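Local coordinates for TqaA (PDB 5EGF), which probably macrocyclises and releases a nonribosomal peptide carried on phosphopantetheine, the chain here being its C-terminal condensation-like domain, at residues T47-L52 against V113-D118; S69-I74 against S421-F426; R94-R99 against T205-H210. The protein carries 2 engineered substitutions. All coordinates share one frame; numbering follows the deposited sequence.

Interaction 1 of 3, residues T47-L52 against V113-D118; sequences TLEDLL and VLANLD
With chi1 at 48°, Thr47 sets OG1 between its own backbone N and carbonyl carbon, and Asn116, its CG anti to the carbonyl carbon, brings its amide to that hydroxyl. Asn116 ND2 donates to Thr47 OG1 over 3.1 Å along an almost straight path (172° at the hydrogen), with the oxygen lying in the amide plane. Ala115 CB sits beside the same Thr47 OG1 at 3.2 Å. Thr47 and Ala115 form an antiparallel hydrogen-bonded pair, Ala115 N reaching Thr47 O at 2.8 Å and Thr47 N bonding back to Ala115 O. Leu48 and Leu114 follow as a non-hydrogen-bonded pair on the opposite face of the sheet. The register then slips by one in a classic beta bulge: Glu49 and Asp50 both stand across from Val113. Val113 O accepts from Glu49 N at 2.9 Å and only weakly from Asp50 N at 3.5 Å, while Val113 N donates to Asp50 O at 3.0 Å. The CG2 branch of Val113 packs on Asp50 CB (3.5 Å) and also meets Leu52 CD1. Asp50 turns its carboxylate away from Val113, and OD1 there accepts from Leu51 N, Phe21 N and Tyr213 OH. Thus an apolar branch covers the root of a buried carboxylate whose OD1 is gripped by three donors, an environment that would probably keep Asp50 ionised.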
loop_
_atom_site.group_PDB
_atom_site.type_symbol
_atom_site.label_atom_id
_atom_site.label_comp_id
_atom_site.label_asym_id
_atom_site.label_seq_id
_atom_site.Cartn_x
_atom_site.Cartn_y
_atom_site.Cartn_z
ATOM N N THR C 47 -6.359 -18.602 50.294
ATOM C CA THR C 47 -7.494 -19.501 50.369
ATOM C C THR C 47 -8.611 -19.063 49.441
ATOM O O THR C 47 -8.718 -17.882 49.099
ATOM C CB THR C 47 -8.029 -19.606 51.788
ATOM O OG1 THR C 47 -8.179 -18.294 52.345
ATOM C CG2 THR C 47 -7.058 -20.399 52.628
ATOM N N LEU C 48 -9.422 -20.038 49.033
ATOM C CA LEU C 48 -10.651 -19.808 48.297
ATOM C C LEU C 48 -11.796 -19.539 49.276
ATOM O O LEU C 48 -12.133 -20.374 50.129
ATOM C CB LEU C 48 -10.964 -21.012 47.415
ATOM C CG LEU C 48 -12.175 -20.854 46.495
ATOM C CD1 LEU C 48 -12.069 -19.558 45.675
ATOM C CD2 LEU C 48 -12.308 -22.085 45.596
ATOM N N GLU C 49 -12.390 -18.360 49.142
ATOM C CA GLU C 49 -13.376 -17.880 50.095
ATOM C C GLU C 49 -14.809 -17.820 49.539
ATOM O O GLU C 49 -15.786 -17.950 50.293
ATOM C CB GLU C 49 -12.969 -16.505 50.593
ATOM C CG GLU C 49 -14.136 -15.725 51.130
ATOM C CD GLU C 49 -13.725 -14.377 51.657
ATOM O OE1 GLU C 49 -14.492 -13.404 51.468
ATOM O OE2 GLU C 49 -12.636 -14.292 52.269
ATOM N N ASP C 50 -14.929 -17.582 48.234
ATOM C CA ASP C 50 -16.206 -17.717 47.535
ATOM C C ASP C 50 -15.928 -18.095 46.095
ATOM O O ASP C 50 -14.781 -18.026 45.636
ATOM C CB ASP C 50 -17.028 -16.438 47.606
ATOM C CG ASP C 50 -18.508 -16.710 47.708
ATOM O OD1 ASP C 50 -18.969 -17.747 47.175
ATOM O OD2 ASP C 50 -19.208 -15.885 48.333
ATOM N N LEU C 51 -16.964 -18.531 45.393
ATOM C CA LEU C 51 -16.827 -18.861 43.981
ATOM C C LEU C 51 -18.178 -18.719 43.299
ATOM O O LEU C 51 -19.100 -19.538 43.544
ATOM C CB LEU C 51 -16.256 -20.265 43.769
ATOM C CG LEU C 51 -15.930 -20.585 42.301
ATOM C CD1 LEU C 51 -14.920 -21.700 42.191
ATOM C CD2 LEU C 51 -17.191 -20.947 41.539
ATOM N N LEU C 52 -18.287 -17.673 42.467
ATOM C CA LEU C 52 -19.552 -17.280 41.858
ATOM C C LEU C 52 -19.404 -17.102 40.365
ATOM O O LEU C 52 -18.286 -17.089 39.850
ATOM C CB LEU C 52 -20.050 -15.958 42.440
ATOM C CG LEU C 52 -20.056 -15.767 43.940
ATOM C CD1 LEU C 52 -18.668 -15.361 44.414
ATOM C CD2 LEU C 52 -21.081 -14.708 44.270
ATOM N N VAL C 113 -13.144 -15.658 44.643
ATOM C CA VAL C 113 -12.807 -14.686 45.671
ATOM C C VAL C 113 -11.723 -15.273 46.570
ATOM O O VAL C 113 -11.866 -16.378 47.098
ATOM C CB VAL C 113 -14.026 -14.325 46.510
ATOM C CG1 VAL C 113 -13.783 -13.013 47.254
ATOM C CG2 VAL C 113 -15.235 -14.205 45.613
ATOM N N LEU C 114 -10.634 -14.532 46.738
ATOM C CA LEU C 114 -9.494 -15.031 47.496
ATOM C C LEU C 114 -9.417 -14.458 48.910
ATOM O O LEU C 114 -9.884 -13.347 49.182
ATOM C CB LEU C 114 -8.199 -14.735 46.737
ATOM C CG LEU C 114 -7.611 -15.914 45.971
ATOM C CD1 LEU C 114 -8.700 -16.831 45.433
ATOM C CD2 LEU C 114 -6.691 -15.414 44.851
ATOM N N ALA C 115 -8.824 -15.228 49.814
ATOM C CA ALA C 115 -8.546 -14.741 51.164
ATOM C C ALA C 115 -7.106 -15.110 51.504
ATOM O O ALA C 115 -6.459 -15.845 50.742
ATOM C CB ALA C 115 -9.529 -15.349 52.180
ATOM N N ASN C 116 -6.606 -14.613 52.636
ATOM C CA ASN C 116 -5.218 -14.865 53.021
ATOM C C ASN C 116 -4.324 -14.529 51.859
ATOM O O ASN C 116 -3.466 -15.326 51.441
ATOM C CB ASN C 116 -5.016 -16.316 53.443
ATOM C CG ASN C 116 -5.578 -16.586 54.810
ATOM O OD1 ASN C 116 -5.031 -16.124 55.821
ATOM N ND2 ASN C 116 -6.692 -17.312 54.860
ATOM N N LEU C 117 -4.569 -13.337 51.332
ATOM C CA LEU C 117 -3.957 -12.891 50.101
ATOM C C LEU C 117 -2.894 -11.865 50.416
ATOM O O LEU C 117 -3.209 -10.749 50.842
ATOM C CB LEU C 117 -5.020 -12.287 49.167
ATOM C CG LEU C 117 -4.602 -12.214 47.699
ATOM C CD1 LEU C 117 -3.976 -13.538 47.259
ATOM C CD2 LEU C 117 -5.792 -11.869 46.827
ATOM N N ASP C 118 -1.637 -12.254 50.226
ATOM C CA ASP C 118 -0.525 -11.338 50.421
ATOM C C ASP C 118 -0.420 -10.442 49.174
ATOM O O ASP C 118 -0.195 -10.940 48.071
ATOM C CB ASP C 118 0.779 -12.126 50.646
ATOM C CG ASP C 118 0.650 -13.219 51.729
ATOM O OD1 ASP C 118 0.013 -12.971 52.778
ATOM O OD2 ASP C 118 1.195 -14.332 51.532
#

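Interaction 2 of 3, residues S69-I74 against S421-F426; sequences SYNWTI and SKFARF. With EDO (1,2-ethanediol), chain B.
Asn71 and Phe423 make the tight centre of this antiparallel pairing. Asn71 ND2 lies 3.3 Å above the plane of the Phe423 ring, over its centre, with amide and ring planes 60° apart. The amide is held at its oxygen: Ser69 OG, anti to its own N (chi1 174°), donates to Asn71 OD1 at 2.6 Å, in the carbonyl plane on a lone pair, which helps fix the rotation that sends ND2 to the ring. Two hydrogen-bonded pairs, Ser69 with Phe423 and Asn71 with Ser421, lock the backbones; Ser69 N to Phe423 O spans 2.8 Å. Tyr70 and Lys422, the pair between them, run side by side, CD1 of Tyr70 being 4.2 Å from CB of Lys422, before the exposed lysine bends away.

Looser contacts flank this core. A water joins Ser421 OG, Thr73 OG1 and Asn71 O, and beyond Phe423 the strand runs past the end of 69-74, Arg425 pairing with Phe67 instead. There Phe426 N donates to O1 of an ethanediol at 3.0 Å, and this O1 lies 3.2 Å above the guanidinium plane of Arg425, which also makes a cation-pi contact with Trp145. An alanine at Arg425 would remove that flat cation and is likely to leave Trp145 without its charged mate.

Strand 67-75 runs between 169-177 and 417-425, the latter being the outermost strand, within this chain, of a mixed sheet. Helix 132-144 covers Ser69, Ser421 and Phe423 through Met133, Lys137 and Trp140, whereas Phe190 of helix 186-197 meets Tyr70 and Trp72 edge-to-face.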
loop_
_atom_site.group_PDB
_atom_site.type_symbol
_atom_site.label_atom_id
_atom_site.label_comp_id
_atom_site.label_asym_id
_atom_site.label_seq_id
_atom_site.Cartn_x
_atom_site.Cartn_y
_atom_site.Cartn_z
ATOM N N SER C 69 -4.982 1.578 34.237
ATOM C CA SER C 69 -3.955 1.827 35.232
ATOM C C SER C 69 -4.295 3.186 35.794
ATOM O O SER C 69 -4.201 4.177 35.093
ATOM C CB SER C 69 -2.540 1.810 34.623
ATOM O OG SER C 69 -1.545 2.190 35.579
ATOM N N TYR C 70 -4.714 3.247 37.048
ATOM C CA TYR C 70 -4.972 4.546 37.651
ATOM C C TYR C 70 -3.718 5.095 38.347
ATOM O O TYR C 70 -3.232 4.515 39.319
ATOM C CB TYR C 70 -6.132 4.456 38.624
ATOM C CG TYR C 70 -7.468 4.213 37.963
ATOM C CD1 TYR C 70 -8.154 5.246 37.347
ATOM C CD2 TYR C 70 -8.049 2.952 37.968
ATOM C CE1 TYR C 70 -9.375 5.043 36.752
ATOM C CE2 TYR C 70 -9.287 2.736 37.374
ATOM C CZ TYR C 70 -9.943 3.785 36.768
ATOM O OH TYR C 70 -11.169 3.579 36.180
ATOM N N ASN C 71 -3.215 6.223 37.853
ATOM C CA ASN C 71 -1.901 6.713 38.257
ATOM C C ASN C 71 -1.944 8.008 39.042
ATOM O O ASN C 71 -2.518 9.013 38.608
ATOM C CB ASN C 71 -1.000 6.888 37.041
ATOM C CG ASN C 71 -1.138 5.755 36.056
ATOM O OD1 ASN C 71 -1.242 4.586 36.447
ATOM N ND2 ASN C 71 -1.164 6.091 34.764
ATOM N N TRP C 72 -1.315 7.970 40.204
ATOM C CA TRP C 72 -1.224 9.126 41.080
ATOM C C TRP C 72 0.221 9.618 41.222
ATOM O O TRP C 72 1.094 8.905 41.733
ATOM C CB TRP C 72 -1.824 8.772 42.437
ATOM C CG TRP C 72 -3.293 8.421 42.342
ATOM C CD1 TRP C 72 -3.839 7.171 42.217
ATOM C CD2 TRP C 72 -4.396 9.340 42.344
ATOM N NE1 TRP C 72 -5.210 7.257 42.149
ATOM C CE2 TRP C 72 -5.577 8.577 42.230
ATOM C CE3 TRP C 72 -4.499 10.733 42.434
ATOM C CZ2 TRP C 72 -6.842 9.159 42.218
ATOM C CZ3 TRP C 72 -5.760 11.306 42.417
ATOM C CH2 TRP C 72 -6.912 10.519 42.307
ATOM N N THR C 73 0.467 10.831 40.739
ATOM C CA THR C 73 1.762 11.482 40.908
ATOM C C THR C 73 1.778 12.202 42.253
ATOM O O THR C 73 0.985 13.125 42.474
ATOM C CB THR C 73 2.056 12.499 39.770
ATOM O OG1 THR C 73 2.048 11.832 38.502
ATOM C CG2 THR C 73 3.413 13.151 39.972
ATOM N N ILE C 74 2.677 11.775 43.139
ATOM C CA ILE C 74 2.782 12.323 44.497
ATOM C C ILE C 74 4.093 13.073 44.724
ATOM O O ILE C 74 5.170 12.470 44.716
ATOM C CB ILE C 74 2.670 11.208 45.557
ATOM C CG1 ILE C 74 1.262 10.596 45.552
ATOM C CG2 ILE C 74 3.024 11.748 46.931
ATOM C CD1 ILE C 74 1.242 9.080 45.663
ATOM N N SER C 421 -3.866 10.779 36.891
ATOM C CA SER C 421 -3.878 10.543 35.449
ATOM C C SER C 421 -4.102 9.044 35.278
ATOM O O SER C 421 -4.133 8.311 36.277
ATOM C CB SER C 421 -2.562 10.992 34.791
ATOM O OG SER C 421 -1.530 10.038 35.016
ATOM N N LYS C 422 -4.266 8.576 34.041
ATOM C CA LYS C 422 -4.557 7.150 33.839
ATOM C C LYS C 422 -4.174 6.611 32.466
ATOM O O LYS C 422 -4.022 7.377 31.515
ATOM C CB LYS C 422 -6.033 6.854 34.136
ATOM C CG LYS C 422 -7.006 7.650 33.292
ATOM C CD LYS C 422 -7.550 6.810 32.154
ATOM C CE LYS C 422 -9.060 6.922 32.070
ATOM N NZ LYS C 422 -9.474 8.327 31.758
ATOM N N PHE C 423 -3.998 5.293 32.382
ATOM C CA PHE C 423 -3.781 4.620 31.109
ATOM C C PHE C 423 -4.989 3.710 30.954
ATOM O O PHE C 423 -5.458 3.150 31.941
ATOM C CB PHE C 423 -2.525 3.741 31.126
ATOM C CG PHE C 423 -1.244 4.481 31.445
ATOM C CD1 PHE C 423 -0.998 5.744 30.926
ATOM C CD2 PHE C 423 -0.270 3.894 32.257
ATOM C CE1 PHE C 423 0.191 6.418 31.217
ATOM C CE2 PHE C 423 0.919 4.561 32.550
ATOM C CZ PHE C 423 1.149 5.818 32.032
ATOM N N ALA C 424 -5.505 3.538 29.744
ATOM C CA ALA C 424 -6.670 2.668 29.600
ATOM C C ALA C 424 -6.772 1.948 28.254
ATOM O O ALA C 424 -6.430 2.505 27.193
ATOM C CB ALA C 424 -7.940 3.429 29.905
ATOM N N ARG C 425 -7.226 0.698 28.315
ATOM C CA ARG C 425 -7.544 -0.076 27.120
ATOM C C ARG C 425 -9.028 -0.385 27.110
ATOM O O ARG C 425 -9.671 -0.536 28.166
ATOM C CB ARG C 425 -6.758 -1.382 27.082
ATOM C CG ARG C 425 -5.271 -1.231 27.430
ATOM C CD ARG C 425 -4.568 -0.343 26.462
ATOM N NE ARG C 425 -4.691 -0.833 25.091
ATOM C CZ ARG C 425 -4.306 -0.142 24.017
ATOM N NH1 ARG C 425 -3.774 1.071 24.160
ATOM N NH2 ARG C 425 -4.468 -0.656 22.799
ATOM N N PHE C 426 -9.567 -0.483 25.905
ATOM C CA PHE C 426 -10.964 -0.826 25.703
ATOM C C PHE C 426 -11.189 -1.049 24.224
ATOM O O PHE C 426 -10.959 -0.145 23.414
ATOM C CB PHE C 426 -11.897 0.283 26.174
ATOM C CG PHE C 426 -13.348 0.007 25.871
ATOM C CD1 PHE C 426 -13.993 -1.088 26.434
ATOM C CD2 PHE C 426 -14.057 0.826 25.008
ATOM C CE1 PHE C 426 -15.333 -1.355 26.147
ATOM C CE2 PHE C 426 -15.396 0.572 24.717
ATOM C CZ PHE C 426 -16.033 -0.521 25.284
HETATM C C1 EDO B . -7.432 1.401 23.709
HETATM O O1 EDO B . -7.707 -0.003 23.634
HETATM C C2 EDO B . -8.500 2.181 22.951
HETATM O O2 EDO B . -9.748 2.219 23.677
HETATM O O HOH W 1 -0.542 10.930 37.572
#

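Interaction 3 of 3, residues R94-R99 against T205-H210; sequences RHSILR and TSDFAH. With EDO (1,2-ethanediol), chain Z.
A small pocket of mixed polar and apolar lining, occupied by ethanediol probably from the crystallisation liquor, forms where Ser96 and Ile97, in the 3-10 turn after helix 81-94, meet Asp207 and Phe208 at the start of helix 208-217. Diol O2 accepts from Ala209 N at 2.7 Å, with 154° at the hydrogen. Ser96 OG lies 2.8 Å from the same O2, a hydrogen bond of undecided direction and less certain because the serine hydroxyl is modelled too close to Asp207. Thr100 and Gln111 also hydrogen-bond the diol. Its carbon skeleton is received by apolar groups: C1 lies in the plane of the Phe208 ring, at its edge, 3.7 Å from CD2 of Phe208, while Ile97 CD1 approaches C1 at the same separation. Phe208 reaches this place with CG anti to its N (chi1 172°). Beside the diol, Ile97 CB and Phe208 CB touch at 4.2 Å, and a water accepts from Phe208 N at 3.3 Å and weakly from Ile97 N.

At the other end, the methyl CG2 of Thr205 sits over one face of the Arg94 guanidinium, 3.1 Å from NH2 of Arg94, the two side chains crossing at about a right angle. The polar ends point elsewhere: Arg94 NH1 forms a salt bridge with Asp192 OD2, which also bonds His95 NE2.

Ser96 CA lies over one face of the Arg99 guanidinium, leaving Arg99 NH2 4.9 Å from OD2 of Asp207, a distance at which the charge would probably help stabilise the carboxylate. Polar bridging through water and diol is therefore indirect and modest, with an apolar contact (Ile97 on Phe208) at one end and a methyl laid on a guanidinium (Thr205 on Arg94) at the other.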
loop_
_atom_site.group_PDB
_atom_site.type_symbol
_atom_site.label_atom_id
_atom_site.label_comp_id
_atom_site.label_asym_id
_atom_site.label_seq_id
_atom_site.Cartn_x
_atom_site.Cartn_y
_atom_site.Cartn_z
ATOM N N ARG C 94 -10.252 -5.125 52.446
ATOM C CA ARG C 94 -11.625 -4.743 52.715
ATOM C C ARG C 94 -12.558 -4.788 51.499
ATOM O O ARG C 94 -13.782 -4.697 51.645
ATOM C CB ARG C 94 -11.653 -3.344 53.318
ATOM C CG ARG C 94 -11.106 -2.281 52.419
ATOM C CD ARG C 94 -11.892 -1.009 52.617
ATOM N NE ARG C 94 -13.069 -1.227 53.453
ATOM C CZ ARG C 94 -13.963 -0.282 53.732
ATOM N NH1 ARG C 94 -13.812 0.932 53.232
ATOM N NH2 ARG C 94 -15.004 -0.548 54.504
ATOM N N HIS C 95 -11.993 -4.912 50.302
ATOM C CA HIS C 95 -12.809 -4.967 49.090
ATOM C C HIS C 95 -12.573 -6.289 48.367
ATOM O O HIS C 95 -11.581 -6.440 47.663
ATOM C CB HIS C 95 -12.467 -3.792 48.172
ATOM C CG HIS C 95 -12.911 -2.453 48.690
ATOM N ND1 HIS C 95 -14.231 -2.151 48.954
ATOM C CD2 HIS C 95 -12.208 -1.325 48.957
ATOM C CE1 HIS C 95 -14.319 -0.899 49.373
ATOM N NE2 HIS C 95 -13.106 -0.375 49.382
ATOM N N SER C 96 -13.476 -7.249 48.527
ATOM C CA SER C 96 -13.183 -8.592 48.028
ATOM C C SER C 96 -13.083 -8.695 46.502
ATOM O O SER C 96 -12.424 -9.614 45.977
ATOM C CB SER C 96 -14.168 -9.624 48.593
ATOM O OG SER C 96 -15.481 -9.392 48.130
ATOM N N ILE C 97 -13.732 -7.770 45.792
ATOM C CA ILE C 97 -13.572 -7.711 44.341
ATOM C C ILE C 97 -12.098 -7.484 43.959
ATOM O O ILE C 97 -11.634 -7.987 42.940
ATOM C CB ILE C 97 -14.486 -6.653 43.679
ATOM C CG1 ILE C 97 -14.518 -6.850 42.157
ATOM C CG2 ILE C 97 -14.049 -5.244 44.043
ATOM C CD1 ILE C 97 -14.805 -8.281 41.702
ATOM N N LEU C 98 -11.361 -6.758 44.794
ATOM C CA LEU C 98 -9.948 -6.518 44.536
ATOM C C LEU C 98 -9.088 -7.766 44.773
ATOM O O LEU C 98 -7.903 -7.797 44.392
ATOM C CB LEU C 98 -9.441 -5.365 45.389
ATOM C CG LEU C 98 -10.212 -4.067 45.193
ATOM C CD1 LEU C 98 -9.657 -2.970 46.100
ATOM C CD2 LEU C 98 -10.156 -3.655 43.724
ATOM N N ARG C 99 -9.680 -8.793 45.391
ATOM C CA ARG C 99 -8.973 -10.048 45.652
ATOM C C ARG C 99 -9.568 -11.142 44.792
ATOM O O ARG C 99 -9.438 -12.324 45.106
ATOM C CB ARG C 99 -9.083 -10.462 47.130
ATOM C CG ARG C 99 -9.132 -9.299 48.124
ATOM C CD ARG C 99 -9.034 -9.768 49.571
ATOM N NE ARG C 99 -10.166 -9.305 50.374
ATOM C CZ ARG C 99 -11.196 -10.077 50.720
ATOM N NH1 ARG C 99 -11.226 -11.347 50.345
ATOM N NH2 ARG C 99 -12.189 -9.579 51.442
ATOM N N THR C 205 -18.478 -2.279 54.944
ATOM C CA THR C 205 -18.982 -2.227 53.576
ATOM C C THR C 205 -19.187 -3.636 53.019
ATOM O O THR C 205 -18.633 -4.605 53.547
ATOM C CB THR C 205 -17.990 -1.457 52.669
ATOM O OG1 THR C 205 -18.572 -1.210 51.379
ATOM C CG2 THR C 205 -16.690 -2.248 52.510
ATOM N N SER C 206 -19.946 -3.744 51.932
ATOM C CA SER C 206 -20.310 -5.047 51.382
ATOM C C SER C 206 -19.425 -5.522 50.229
ATOM O O SER C 206 -18.924 -4.716 49.440
ATOM C CB SER C 206 -21.779 -5.037 50.928
ATOM O OG SER C 206 -22.664 -4.697 51.983
ATOM N N ASP C 207 -19.247 -6.841 50.144
ATOM C CA ASP C 207 -18.600 -7.471 48.994
ATOM C C ASP C 207 -19.463 -7.253 47.742
ATOM O O ASP C 207 -20.686 -7.127 47.837
ATOM C CB ASP C 207 -18.435 -8.988 49.225
ATOM C CG ASP C 207 -17.330 -9.330 50.219
ATOM O OD1 ASP C 207 -16.969 -8.475 51.055
ATOM O OD2 ASP C 207 -16.828 -10.475 50.172
ATOM N N PHE C 208 -18.832 -7.204 46.574
ATOM C CA PHE C 208 -19.585 -7.236 45.332
ATOM C C PHE C 208 -20.379 -8.544 45.281
ATOM O O PHE C 208 -21.545 -8.572 44.868
ATOM C CB PHE C 208 -18.654 -7.114 44.111
ATOM C CG PHE C 208 -19.357 -7.329 42.786
ATOM C CD1 PHE C 208 -20.217 -6.361 42.280
ATOM C CD2 PHE C 208 -19.181 -8.505 42.062
ATOM C CE1 PHE C 208 -20.897 -6.550 41.064
ATOM C CE2 PHE C 208 -19.853 -8.705 40.842
ATOM C CZ PHE C 208 -20.712 -7.720 40.344
ATOM N N ALA C 209 -19.748 -9.630 45.720
ATOM C CA ALA C 209 -20.424 -10.912 45.763
ATOM C C ALA C 209 -21.749 -10.802 46.529
ATOM O O ALA C 209 -22.729 -11.447 46.162
ATOM C CB ALA C 209 -19.540 -11.962 46.359
ATOM N N HIS C 210 -21.791 -9.973 47.571
ATOM C CA HIS C 210 -23.034 -9.785 48.312
ATOM C C HIS C 210 -24.140 -9.301 47.365
ATOM O O HIS C 210 -25.302 -9.692 47.496
ATOM C CB HIS C 210 -22.840 -8.813 49.480
ATOM C CG HIS C 210 -24.099 -8.524 50.240
ATOM N ND1 HIS C 210 -25.065 -7.654 49.775
ATOM C CD2 HIS C 210 -24.557 -8.993 51.427
ATOM C CE1 HIS C 210 -26.063 -7.602 50.644
ATOM N NE2 HIS C 210 -25.779 -8.405 51.655
HETATM C C1 EDO Z . -16.707 -10.594 43.907
HETATM O O1 EDO Z . -15.696 -11.339 43.214
HETATM C C2 EDO Z . -16.158 -10.059 45.226
HETATM O O2 EDO Z . -17.087 -9.143 45.821
HETATM O O HOH W 2 -16.076 -5.456 46.666
#

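Interactions 1 and 3 are direct neighbours, their centres 11 Å apart. Arg99 of interaction 3 probably hydrogen-bonds Leu114 of interaction 1 (NH1 to O, 2.7 Å), and Val113 CG1 packs on Ser96 CB at 3.7 Å, so the bulged strand pair backs the turn and helix start beside the diol. Interaction 2 stands apart in a different sheet: its centre is 27 Å from that of interaction 1 and 22 Å from that of interaction 3, with nearest atoms about 17 Å and 9 Å away. It lies nearer the phosphopantetheine site, unoccupied in this chain, the side chain of Tyr70 being about 7 Å from Gly183; Phe208 of interaction 3 is about 11 Å from Asn311, while interaction 1 lies away from that site.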